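Protein A52 (Vaccinia virus, PDB 2VVW) suppresses innate immune signalling from host toll-like receptors as a Bcl-2-like protein, associating with IRAK2 to inhibit NF-kappa-B and with TRAF6 to activate p38. Local coordinates at residues A[29-32]-A[33-37]. Numbering follows the deposited sequence.
Sequences FMYR and GLLGL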
ATOM      1  N   PHE A  29       7.780  -3.277   0.365  1.00 18.67           N
ATOM      2  CA  PHE A  29       7.913  -2.556  -0.894  1.00 19.51           C
ATOM      3  C   PHE A  29       6.938  -1.397  -1.047  1.00 19.31           C
ATOM      4  O   PHE A  29       7.315  -0.347  -1.570  1.00 20.28           O
ATOM      5  CB  PHE A  29       7.868  -3.517  -2.080  1.00 18.67           C
ATOM      6  CG  PHE A  29       9.067  -4.418  -2.144  1.00 20.88           C
ATOM      7  CD1 PHE A  29      10.342  -3.895  -2.247  1.00 22.61           C
ATOM      8  CD2 PHE A  29       8.930  -5.784  -2.088  1.00 20.04           C
ATOM      9  CE1 PHE A  29      11.446  -4.728  -2.303  1.00 23.01           C
ATOM     10  CE2 PHE A  29      10.035  -6.611  -2.136  1.00 22.30           C
ATOM     11  CZ  PHE A  29      11.282  -6.089  -2.240  1.00 20.42           C
ATOM     12  N   MET A  30       5.726  -1.549  -0.522  1.00 18.75           N
ATOM     13  CA  MET A  30       4.748  -0.464  -0.541  1.00 17.51           C
ATOM     14  C   MET A  30       5.272   0.704   0.271  1.00 18.04           C
ATOM     15  O   MET A  30       5.331   1.814  -0.220  1.00 17.96           O
ATOM     16  CB  MET A  30       3.423  -0.946   0.044  1.00 17.99           C
ATOM     17  CG  MET A  30       2.364   0.101   0.240  1.00 20.39           C
ATOM     18  SD  MET A  30       0.968  -0.586   1.144  1.00 22.17           S
ATOM     19  CE  MET A  30       1.619  -0.653   2.839  1.00 21.62           C
ATOM     20  N   TYR A  31       5.678   0.437   1.505  1.00 18.24           N
ATOM     21  CA  TYR A  31       6.078   1.530   2.396  1.00 18.81           C
ATOM     22  C   TYR A  31       7.406   2.184   1.978  1.00 20.53           C
ATOM     23  O   TYR A  31       7.547   3.424   2.027  1.00 20.51           O
ATOM     24  CB  TYR A  31       6.147   1.047   3.844  1.00 19.29           C
ATOM     25  CG  TYR A  31       4.809   0.940   4.551  1.00 20.87           C
ATOM     26  CD1 TYR A  31       4.009   2.067   4.743  1.00 20.46           C
ATOM     27  CD2 TYR A  31       4.350  -0.288   5.061  1.00 17.91           C
ATOM     28  CE1 TYR A  31       2.777   1.994   5.391  1.00 21.60           C
ATOM     29  CE2 TYR A  31       3.104  -0.367   5.741  1.00 18.12           C
ATOM     30  CZ  TYR A  31       2.328   0.767   5.884  1.00 20.74           C
ATOM     31  OH  TYR A  31       1.131   0.719   6.556  1.00 22.19           O
ATOM     32  N   ARG A  32       8.387   1.366   1.599  1.00 20.49           N
ATOM     33  CA  ARG A  32       9.660   1.892   1.136  1.00 19.81           C
ATOM     34  C   ARG A  32       9.486   2.609  -0.210  1.00 20.45           C
ATOM     35  O   ARG A  32      10.006   3.713  -0.418  1.00 19.32           O
ATOM     36  CB  ARG A  32      10.702   0.785   1.030  1.00 20.43           C
ATOM     37  CG  ARG A  32      12.072   1.297   0.605  1.00 21.48           C
ATOM     38  CD  ARG A  32      13.176   0.294   0.907  1.00 20.45           C
ATOM     39  NE  ARG A  32      14.447   0.731   0.327  1.00 20.77           N
ATOM     40  CZ  ARG A  32      15.639   0.261   0.675  1.00 25.04           C
ATOM     41  NH1 ARG A  32      15.754  -0.654   1.616  1.00 24.33           N
ATOM     42  NH2 ARG A  32      16.729   0.736   0.085  1.00 25.89           N
ATOM     43  N   GLY A  33       8.731   2.004  -1.108  1.00 18.16           N
ATOM     44  CA  GLY A  33       8.451   2.616  -2.408  1.00 20.68           C
ATOM     45  C   GLY A  33       7.647   3.914  -2.398  1.00 21.72           C
ATOM     46  O   GLY A  33       7.790   4.729  -3.320  1.00 22.60           O
ATOM     47  N   LEU A  34       6.799   4.114  -1.377  1.00 22.37           N
ATOM     48  CA  LEU A  34       5.941   5.294  -1.311  1.00 22.19           C
ATOM     49  C   LEU A  34       6.424   6.323  -0.298  1.00 23.98           C
ATOM     50  O   LEU A  34       6.366   7.516  -0.590  1.00 25.44           O
ATOM     51  CB  LEU A  34       4.466   4.918  -1.046  1.00 21.53           C
ATOM     52  CG  LEU A  34       3.781   4.020  -2.093  1.00 20.12           C
ATOM     53  CD1 LEU A  34       2.260   3.790  -1.741  1.00 18.46           C
ATOM     54  CD2 LEU A  34       3.935   4.504  -3.536  1.00 21.37           C
ATOM     55  N   LEU A  35       6.914   5.878   0.862  1.00 23.41           N
ATOM     56  CA  LEU A  35       7.377   6.802   1.914  1.00 25.69           C
ATOM     57  C   LEU A  35       8.890   6.982   1.968  1.00 27.17           C
ATOM     58  O   LEU A  35       9.367   7.998   2.437  1.00 28.73           O
ATOM     59  CB  LEU A  35       6.921   6.333   3.297  1.00 24.32           C
ATOM     60  CG  LEU A  35       5.431   6.115   3.515  1.00 25.67           C
ATOM     61  CD1 LEU A  35       5.206   5.657   4.916  1.00 22.73           C
ATOM     62  CD2 LEU A  35       4.662   7.374   3.190  1.00 27.32           C
ATOM     63  N   GLY A  36       9.642   5.967   1.570  1.00 28.17           N
ATOM     64  CA  GLY A  36      11.091   6.019   1.668  1.00 31.07           C
ATOM     65  C   GLY A  36      11.634   5.654   3.037  1.00 33.10           C
ATOM     66  O   GLY A  36      10.936   5.069   3.854  1.00 33.36           O
ATOM     67  N   LEU A  37      12.892   6.013   3.281  1.00 37.10           N
ATOM     68  CA  LEU A  37      13.644   5.510   4.442  1.00 38.32           C
ATOM     69  C   LEU A  37      13.810   6.495   5.601  1.00 40.17           C
ATOM     70  O   LEU A  37      14.321   6.103   6.641  1.00 42.33           O
ATOM     71  CB  LEU A  37      15.027   5.041   3.987  1.00 38.71           C
ATOM     72  CG  LEU A  37      15.076   3.898   2.970  1.00 37.70           C
ATOM     73  CD1 LEU A  37      16.522   3.675   2.512  1.00 40.20           C
ATOM     74  CD2 LEU A  37      14.493   2.625   3.571  1.00 37.32           C
TER
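Gly33, Leu34 and Leu35 donate i+4-to-i helical hydrogen bonds to the carbonyls of Phe29, Met30 and Tyr31 over the last turn of helix 21-35, the tightest being Gly33 N to Phe29 O and Leu35 N to Tyr31 O, each 2.8 Å. Gly36 N then divides between two weak bonds, 3.0 Å to Arg32 O and 3.3 Å to Tyr31 O, and its positive phi of 83° turns the chain out of the helix. Beyond this turn Leu37 folds back on Arg32. The arginine runs extended from CG to NE, crossed by the leucine, whose CD2 lies over one face of the guanidinium towards its rim, 3.8 Å from NE, while CD1 approaches NH2. At the charged end NH2 forms salt bridges with Asp52 and Asp111, and NH1 bonds to Tyr28 OH, so both terminal nitrogens have partners and the guanidinium's rotation is restrained. Tyr31 and Leu35 point the same way, both with CG anti to the carbonyl carbon (chi1 -79° and -56°), which brings Leu35 CD1 to the ring edge, 3.8 Å from Tyr31 CD1. Met30 CE lies over one face of that ring, offset toward its rim, and Met30 CG touches Leu34 CD1 more loosely at 4.2 Å. Met30, Tyr31, Leu34 and Leu35 also pack against the second subunit, whose Trp122 NE1 hydrogen-bonds to Tyr31 OH, which also bonds to Asp8 of its own chain. Phe29 instead packs on helices 96-115 and 123-132. A positive-phi glycine at C' thus ends a helix of the all-helical Bcl-2-like fold that contributes to both the protein core and the dimer interface.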